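Halogenase (Chondromyces crocatus, PDB 3E1T) is an FAD-dependent halogenase, CndH, that probably introduces chlorine during the biosynthesis of chondrochloren. Local coordinates at residues 19-22 and 23-27; 52-56 and 57-61; 62-65 and 66-69; 319-322 and 323-327. One frame throughout, in Å; residues are numbered along the deposited sequence.

Contact 1: 19-22 and 23-27; sequences GSTL and ASFVA
S24 reaches back one turn to S20 and shows how a serine can return its own hydroxyl to the helix that carries it. With OG beside the backbone N and anti to the carbonyl carbon (chi1 -59°), the hydroxyl donates to S20 O over 2.8 Å. The amide S24 N donates to the same oxygen at 2.9 Å in a nearly straight bond, and the two donors arrive from opposite faces of the carbonyl plane, so S20 O is gripped twice. S24 OG is also hydrogen-bonded to S121 OG of helix 110-123. An alanine here has no hydroxyl, and is likely to leave S20 O held by the amide alone and S121 OG without this partner. The next pair along is also closely packed. T21 CG2, anti to the backbone N, lies alongside F25 and touches CE2 at 3.5 Å, while T21 O sits obliquely to that ring, 3.4 Å from F25 CD2; T21 OG1 turns the other way, to P17 O. The L22 side is looser. There CD1 meets V26 CG2 at 3.8 Å with the side chains running together, and V26 N reaches L22 O only at 3.2 Å, with an N-H...O angle of 148°. Even this side is buried: L22 packs on A327 and V26 on N331 of helix 315-333. Helix 17-27 joins strands 10-13 and 33-36 in a beta-alpha-beta unit, and G19 closes a GxGxxG pattern beside the FAD, consistent with a Rossmann-type dinucleotide-binding fold.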
# COMPACT_ATOMS: atom_id res chain seq x y z
N GLY A 19 -1.10 12.14 0.94
CA GLY A 19 -0.98 13.58 1.09
C GLY A 19 -2.27 14.38 0.99
O GLY A 19 -2.57 15.20 1.85
N SER A 20 -3.04 14.13 -0.07
CA SER A 20 -4.33 14.82 -0.24
C SER A 20 -5.29 14.53 0.91
O SER A 20 -6.02 15.43 1.37
CB SER A 20 -4.95 14.45 -1.57
OG SER A 20 -5.23 13.07 -1.63
N THR A 21 -5.28 13.28 1.40
CA THR A 21 -6.17 12.87 2.50
C THR A 21 -5.86 13.59 3.81
O THR A 21 -6.77 14.09 4.49
CB THR A 21 -6.16 11.32 2.70
OG1 THR A 21 -6.67 10.67 1.52
CG2 THR A 21 -7.02 10.91 3.87
N LEU A 22 -4.58 13.62 4.17
CA LEU A 22 -4.11 14.37 5.34
C LEU A 22 -4.39 15.87 5.22
O LEU A 22 -4.92 16.48 6.13
CB LEU A 22 -2.62 14.14 5.56
CG LEU A 22 -1.88 15.08 6.52
CD1 LEU A 22 -2.49 15.10 7.92
CD2 LEU A 22 -0.44 14.71 6.60
N ALA A 23 -4.01 16.46 4.09
CA ALA A 23 -4.26 17.89 3.85
C ALA A 23 -5.74 18.22 4.05
O ALA A 23 -6.08 19.11 4.83
CB ALA A 23 -3.78 18.29 2.47
N SER A 24 -6.62 17.48 3.37
CA SER A 24 -8.07 17.68 3.50
C SER A 24 -8.55 17.65 4.95
O SER A 24 -9.30 18.53 5.36
CB SER A 24 -8.86 16.66 2.68
OG SER A 24 -8.51 16.76 1.32
N PHE A 25 -8.12 16.65 5.71
CA PHE A 25 -8.61 16.43 7.09
C PHE A 25 -8.20 17.51 8.09
O PHE A 25 -8.88 17.73 9.10
CB PHE A 25 -8.13 15.07 7.63
CG PHE A 25 -8.94 13.88 7.16
CD1 PHE A 25 -10.29 14.01 6.85
CD2 PHE A 25 -8.35 12.63 7.07
CE1 PHE A 25 -11.04 12.91 6.44
CE2 PHE A 25 -9.09 11.52 6.66
CZ PHE A 25 -10.44 11.66 6.34
N VAL A 26 -7.06 18.15 7.86
CA VAL A 26 -6.62 19.21 8.75
C VAL A 26 -7.29 20.54 8.35
O VAL A 26 -7.74 21.29 9.21
CB VAL A 26 -5.06 19.35 8.80
CG1 VAL A 26 -4.65 20.55 9.66
CG2 VAL A 26 -4.42 18.07 9.35
N ALA A 27 -7.38 20.80 7.04
CA ALA A 27 -8.06 21.99 6.53
C ALA A 27 -9.54 22.00 6.90
O ALA A 27 -10.10 23.06 7.20
CB ALA A 27 -7.88 22.09 5.03

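Contact 2: 52-56 and 57-61; sequences PATVH and GICAM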
# COMPACT_ATOMS: atom_id res chain seq x y z
N PRO A 52 -12.66 -1.56 1.09
CA PRO A 52 -13.85 -0.94 1.66
C PRO A 52 -13.58 0.11 2.76
O PRO A 52 -14.34 1.07 2.88
CB PRO A 52 -14.62 -2.14 2.25
CG PRO A 52 -14.17 -3.28 1.41
CD PRO A 52 -12.71 -3.03 1.24
N ALA A 53 -12.52 -0.08 3.54
CA ALA A 53 -12.19 0.87 4.62
C ALA A 53 -11.87 2.25 4.06
O ALA A 53 -12.17 3.27 4.68
CB ALA A 53 -11.04 0.35 5.47
N THR A 54 -11.28 2.29 2.86
CA THR A 54 -10.98 3.53 2.15
C THR A 54 -12.22 4.05 1.41
O THR A 54 -12.55 5.22 1.51
CB THR A 54 -9.82 3.34 1.15
OG1 THR A 54 -8.76 2.59 1.78
CG2 THR A 54 -9.28 4.67 0.68
N VAL A 55 -12.89 3.17 0.67
CA VAL A 55 -14.07 3.55 -0.11
C VAL A 55 -15.25 3.99 0.77
O VAL A 55 -15.86 5.03 0.51
CB VAL A 55 -14.48 2.42 -1.09
CG1 VAL A 55 -15.90 2.65 -1.62
CG2 VAL A 55 -13.48 2.31 -2.25
N HIS A 56 -15.55 3.22 1.81
CA HIS A 56 -16.71 3.52 2.66
C HIS A 56 -16.38 4.26 3.95
O HIS A 56 -17.25 4.91 4.54
CB HIS A 56 -17.48 2.25 2.99
CG HIS A 56 -18.07 1.57 1.80
ND1 HIS A 56 -19.39 1.72 1.44
CD2 HIS A 56 -17.52 0.74 0.89
CE1 HIS A 56 -19.63 1.01 0.35
NE2 HIS A 56 -18.50 0.41 -0.00
N GLY A 57 -15.13 4.16 4.39
CA GLY A 57 -14.69 4.86 5.58
C GLY A 57 -14.07 6.21 5.23
O GLY A 57 -14.68 7.25 5.49
N ILE A 58 -12.87 6.18 4.66
CA ILE A 58 -12.10 7.40 4.38
C ILE A 58 -12.81 8.34 3.41
O ILE A 58 -13.00 9.51 3.72
CB ILE A 58 -10.66 7.08 3.85
CG1 ILE A 58 -9.87 6.24 4.86
CG2 ILE A 58 -9.90 8.35 3.48
CD1 ILE A 58 -9.63 6.89 6.21
N CYS A 59 -13.19 7.82 2.24
CA CYS A 59 -13.81 8.63 1.20
C CYS A 59 -15.17 9.21 1.60
O CYS A 59 -15.60 10.21 1.03
CB CYS A 59 -13.90 7.85 -0.10
SG CYS A 59 -12.29 7.50 -0.81
N ALA A 60 -15.83 8.59 2.58
CA ALA A 60 -17.09 9.10 3.12
C ALA A 60 -16.81 10.29 4.05
O ALA A 60 -17.50 11.31 3.97
CB ALA A 60 -17.83 8.00 3.86
N MET A 61 -15.81 10.13 4.91
CA MET A 61 -15.35 11.18 5.81
C MET A 61 -14.85 12.41 5.03
O MET A 61 -15.01 13.54 5.48
CB MET A 61 -14.25 10.65 6.73
CG MET A 61 -14.03 11.49 7.98
SD MET A 61 -14.72 10.82 9.52
CE MET A 61 -16.18 9.92 8.99
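G57, T54 and H56 carry this turn of helix 52-61, where the hydrogen bonding widens from alpha to pi type. A53 O takes a good bond from I58 N, five residues on, at 3.0 Å and in the carbonyl plane, and only a weak one from G57 N, with an N-H...O angle of 121°. A CB on G57 would clash with A53 O, so the lack of a side chain permits the close approach. T54 repeats the wider spacing: its carbonyl oxygen accepts from C59 N at 2.8 Å in an almost linear bond. C59 SG, beside its own backbone N (chi1 -67°), is thereby placed near T54 O too. That oxygen also touches I58, 3.5 Å from its CB; the methyl T54 CG2 stays 4.2 Å from the same atom. At H56 the carbonyl oxygen presses on the methyl A60 CB at 3.2 Å. The imidazole has P52 O at its edge, in plane, and packs edge-to-face with F104. On one flank of the helix A53, T54 and I58 lean on helix 315-333 through H317 and T320; V55 meets A105 and Y106 of strand 105-106, and V55 and C59 both face M68 of helix 65-69.

Contact 3: 62-65 and 66-69; sequences LGLT and DEMK
L64 and E67 come together through different first torsions. L64 holds CG beside its backbone N (chi1 -76°), whereas E67 sends CG away from N (chi1 -152°) and runs on extended, so that the two chains lie side by side and L64 CD2 meets E67 OE1 at 3.3 Å. This carboxylate oxygen has its polar partner elsewhere, in a salt bridge with R123 NH2, and the leucine methyl simply flanks it. K69 bends at its last torsion (chi4 77°), which brings NZ to 3.3 Å from T65 CG2 as the two chains run in the same direction. The bent M68 chain starts tightly, with CG 3.0 Å from L64 O, before its end leads off. M68 N donates to L64 O at 2.9 Å. K69 N bonds T65 O in the carbonyl plane, and with these two the short helix 65-69 opens. At its start, E67 N donates to a water at 2.8 Å, and that water gives a weak bond to G63 O. G63, with positive phi and two bonds back into the preceding turn, ends helix 52-61 in a Schellman motif. Around the turn, L62 packs on T21, S24 and F25 of helix 17-27, L64 and M68 press on helix 110-123 through L117, N120, F113 and M116, T65 rests on A60 of helix 52-61, and M68 and K69 reach Y106 of strand 105-106.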
# COMPACT_ATOMS: atom_id res chain seq x y z
N LEU A 62 -14.24 12.16 3.87
CA LEU A 62 -13.80 13.23 2.98
C LEU A 62 -14.95 13.85 2.17
O LEU A 62 -14.78 14.89 1.54
CB LEU A 62 -12.71 12.72 2.02
CG LEU A 62 -11.36 12.28 2.60
CD1 LEU A 62 -10.62 11.42 1.58
CD2 LEU A 62 -10.50 13.47 3.03
N GLY A 63 -16.11 13.19 2.19
CA GLY A 63 -17.28 13.63 1.44
C GLY A 63 -17.17 13.39 -0.05
O GLY A 63 -17.51 14.27 -0.85
N LEU A 64 -16.69 12.21 -0.43
CA LEU A 64 -16.53 11.89 -1.85
C LEU A 64 -17.42 10.74 -2.34
O LEU A 64 -17.33 10.34 -3.50
CB LEU A 64 -15.06 11.59 -2.18
CG LEU A 64 -14.10 12.77 -2.29
CD1 LEU A 64 -12.70 12.28 -2.59
CD2 LEU A 64 -14.55 13.76 -3.36
N THR A 65 -18.26 10.21 -1.45
CA THR A 65 -19.14 9.09 -1.79
C THR A 65 -19.81 9.26 -3.16
O THR A 65 -19.63 8.43 -4.05
CB THR A 65 -20.23 8.88 -0.71
OG1 THR A 65 -19.63 8.82 0.59
CG2 THR A 65 -21.00 7.60 -0.97
N ASP A 66 -20.54 10.36 -3.33
CA ASP A 66 -21.33 10.58 -4.54
C ASP A 66 -20.43 10.68 -5.77
O ASP A 66 -20.72 10.07 -6.80
CB ASP A 66 -22.22 11.83 -4.41
CG ASP A 66 -23.05 11.84 -3.13
OD1 ASP A 66 -23.69 12.88 -2.85
OD2 ASP A 66 -23.06 10.83 -2.38
N GLU A 67 -19.33 11.43 -5.65
CA GLU A 67 -18.39 11.60 -6.76
C GLU A 67 -17.69 10.30 -7.18
O GLU A 67 -17.38 10.10 -8.35
CB GLU A 67 -17.37 12.69 -6.44
CG GLU A 67 -16.83 13.41 -7.68
CD GLU A 67 -15.77 14.46 -7.35
OE1 GLU A 67 -15.74 14.97 -6.21
OE2 GLU A 67 -14.96 14.78 -8.26
N MET A 68 -17.47 9.41 -6.21
CA MET A 68 -16.92 8.08 -6.48
C MET A 68 -17.88 7.25 -7.34
O MET A 68 -17.45 6.60 -8.30
CB MET A 68 -16.65 7.34 -5.16
CG MET A 68 -15.62 7.98 -4.25
SD MET A 68 -13.93 7.50 -4.63
CE MET A 68 -13.86 5.94 -3.74
N LYS A 69 -19.16 7.29 -6.98
CA LYS A 69 -20.23 6.57 -7.69
C LYS A 69 -20.32 6.95 -9.17
O LYS A 69 -20.53 6.09 -10.03
CB LYS A 69 -21.58 6.86 -7.04
CG LYS A 69 -21.77 6.31 -5.64
CD LYS A 69 -23.16 6.70 -5.13
CE LYS A 69 -23.70 5.69 -4.12
NZ LYS A 69 -23.08 5.83 -2.77
O HOH W 1 -19.33 13.13 -3.48

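Contact 4: 319-322 and 323-327; sequences ATYS and ALLVA. With FAD (flavin-adenine dinucleotide), chain C.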
# COMPACT_ATOMS: atom_id res chain seq x y z
N ALA A 319 -1.83 4.10 3.42
CA ALA A 319 -1.55 5.52 3.18
C ALA A 319 -2.66 6.43 3.73
O ALA A 319 -2.37 7.44 4.39
CB ALA A 319 -1.35 5.77 1.70
N THR A 320 -3.92 6.05 3.49
CA THR A 320 -5.06 6.87 3.88
C THR A 320 -5.37 6.73 5.37
O THR A 320 -5.83 7.67 6.00
CB THR A 320 -6.34 6.58 3.03
OG1 THR A 320 -6.72 5.19 3.16
CG2 THR A 320 -6.11 6.91 1.56
N TYR A 321 -5.12 5.54 5.93
CA TYR A 321 -5.29 5.35 7.36
C TYR A 321 -4.22 6.11 8.13
O TYR A 321 -4.54 6.74 9.14
CB TYR A 321 -5.22 3.87 7.73
CG TYR A 321 -5.36 3.54 9.19
CD1 TYR A 321 -6.44 4.01 9.95
CD2 TYR A 321 -4.43 2.72 9.82
CE1 TYR A 321 -6.57 3.67 11.29
CE2 TYR A 321 -4.55 2.39 11.15
CZ TYR A 321 -5.62 2.86 11.87
OH TYR A 321 -5.74 2.51 13.20
N SER A 322 -2.97 6.05 7.68
CA SER A 322 -1.89 6.82 8.33
C SER A 322 -2.11 8.33 8.19
O SER A 322 -1.79 9.08 9.11
CB SER A 322 -0.50 6.41 7.84
OG SER A 322 -0.27 6.65 6.46
N ALA A 323 -2.67 8.76 7.06
CA ALA A 323 -3.10 10.17 6.86
C ALA A 323 -4.12 10.63 7.90
O ALA A 323 -3.91 11.65 8.55
CB ALA A 323 -3.64 10.37 5.46
N LEU A 324 -5.19 9.87 8.09
CA LEU A 324 -6.15 10.10 9.19
C LEU A 324 -5.53 10.17 10.58
O LEU A 324 -5.93 11.00 11.40
CB LEU A 324 -7.23 9.02 9.19
CG LEU A 324 -8.32 9.02 10.26
CD1 LEU A 324 -9.30 10.19 10.07
CD2 LEU A 324 -9.07 7.69 10.22
N LEU A 325 -4.60 9.26 10.87
CA LEU A 325 -3.94 9.21 12.16
C LEU A 325 -3.05 10.43 12.38
O LEU A 325 -2.95 10.96 13.49
CB LEU A 325 -3.08 7.93 12.26
CG LEU A 325 -3.81 6.59 12.29
CD1 LEU A 325 -2.79 5.46 12.24
CD2 LEU A 325 -4.67 6.48 13.53
N VAL A 326 -2.37 10.86 11.32
CA VAL A 326 -1.51 12.03 11.43
C VAL A 326 -2.40 13.27 11.53
O VAL A 326 -2.15 14.14 12.36
CB VAL A 326 -0.50 12.13 10.27
CG1 VAL A 326 0.13 13.52 10.21
CG2 VAL A 326 0.58 11.12 10.46
N ALA A 327 -3.46 13.31 10.72
CA ALA A 327 -4.44 14.41 10.76
C ALA A 327 -4.99 14.62 12.15
O ALA A 327 -5.11 15.75 12.59
CB ALA A 327 -5.56 14.17 9.78
PA FAD C . 2.16 8.06 -3.89
O1A FAD C . 0.88 7.53 -4.46
O2A FAD C . 3.41 7.48 -4.47
O5B FAD C . 2.17 9.65 -4.13
C5B FAD C . 3.23 10.47 -3.65
C4B FAD C . 3.24 11.80 -4.42
O4B FAD C . 4.35 12.59 -4.05
C3B FAD C . 3.36 11.56 -5.92
O3B FAD C . 2.28 12.22 -6.55
C2B FAD C . 4.67 12.21 -6.33
O2B FAD C . 4.52 12.88 -7.55
C1B FAD C . 4.92 13.18 -5.19
N9A FAD C . 6.33 13.48 -4.91
C8A FAD C . 7.42 12.64 -4.94
N7A FAD C . 8.51 13.35 -4.58
C5A FAD C . 8.13 14.63 -4.30
C6A FAD C . 8.83 15.78 -3.89
N6A FAD C . 10.17 15.79 -3.83
N1A FAD C . 8.13 16.94 -3.69
C2A FAD C . 6.78 17.01 -3.91
N3A FAD C . 6.11 15.88 -4.32
C4A FAD C . 6.77 14.71 -4.50
N1 FAD C . -2.01 -0.32 -3.44
C2 FAD C . -3.35 -0.57 -3.44
O2 FAD C . -4.05 0.02 -2.61
N3 FAD C . -3.88 -1.46 -4.35
C4 FAD C . -3.07 -2.10 -5.28
O4 FAD C . -3.54 -2.88 -6.11
C4X FAD C . -1.70 -1.87 -5.26
N5 FAD C . -0.85 -2.48 -6.16
C5X FAD C . 0.51 -2.22 -6.13
C6 FAD C . 1.37 -2.85 -7.03
C7 FAD C . 2.75 -2.58 -6.98
C7M FAD C . 3.69 -3.42 -7.80
C8 FAD C . 3.26 -1.68 -6.04
C8M FAD C . 4.75 -1.51 -5.82
C9 FAD C . 2.39 -1.05 -5.16
C9A FAD C . 1.02 -1.32 -5.19
N10 FAD C . 0.17 -0.67 -4.30
C10 FAD C . -1.18 -0.95 -4.33
C1' FAD C . 0.71 0.39 -3.36
C2' FAD C . 0.39 1.83 -3.79
O2' FAD C . 1.07 2.08 -5.00
C3' FAD C . 0.86 2.84 -2.73
O3' FAD C . 0.71 2.31 -1.43
C4' FAD C . 0.10 4.17 -2.72
O4' FAD C . 0.27 4.81 -3.97
C5' FAD C . 0.65 5.06 -1.61
O5' FAD C . 0.21 6.37 -1.80
P FAD C . 1.07 7.63 -1.27
O1P FAD C . 0.15 8.82 -1.13
O2P FAD C . 1.71 7.31 0.05
O3P FAD C . 2.25 7.80 -2.32
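L325 lays a methyl over the phenol of Y321, a CH-pi contact between residues one helical turn apart. CD1 stands 3.9 Å from the centroid of the Y321 ring and 19° off its normal, nearest the rim at CE2 (3.7 Å). The phenol gets there because Y321 CG swings away from its backbone N (chi1 179°) and the ring crosses the leucine obliquely. L325 CG in turn is pressed to 3.2 Å from Y321 O, the carbonyl that also accepts L325 N at 3.1 Å, so the leucine packs tightly against the carbonyl that its own amide bonds. Replacing Y321 by a serine would remove the ring and is likely to leave L325 CD1 without the face it rests on, opening a gap beside R350 of helix 340-368, which both side chains touch. One residue further on, V326 N donates to S322 O at 2.9 Å, while V326 CG2 touches that oxygen at 3.4 Å. S322 OG is held by hydrogen bonds to L318 O and to G302 N, tying this turn to the loop after strand 298-300. T320 OG1 turns back into the helix, chiefly to V316 O. At the cofactor end, A319 CB lies 3.8 Å from FAD O2P, a small methyl set close to the diphosphate. V316 N, near the start of the helix, is hydrogen-bonded to the FAD, as is D303 OD1 from a preceding loop; the beginning of helix 315-333 thus lies at the cofactor and contributes A319 to the FAD pocket of this flavin-dependent halogenase.

How the contacts relate
The four contacts illustrate how helices pack on one another beside a bound cofactor. Contacts 1 and 4 have centres 9 Å apart and interlock where F25 CB meets A327 CB at 3.5 Å. Contact 2 touches both: T21 CG2 lies 3.9 Å from I58 CG2, and I58 CG1 packs on T320 OG1. Contact 3 follows contact 2 directly, with a probable hydrogen bond of 2.7 Å between L64 N and C59 O, and returns to contact 1 through F25 CE1 and L62 CD2, 3.5 Å apart. Contacts 3 and 4 do not touch. Contact 4 supplies the pocket residue A319; G19 and the side chains of T54 and M68 lie about 5, 7 and 12 Å from the FAD.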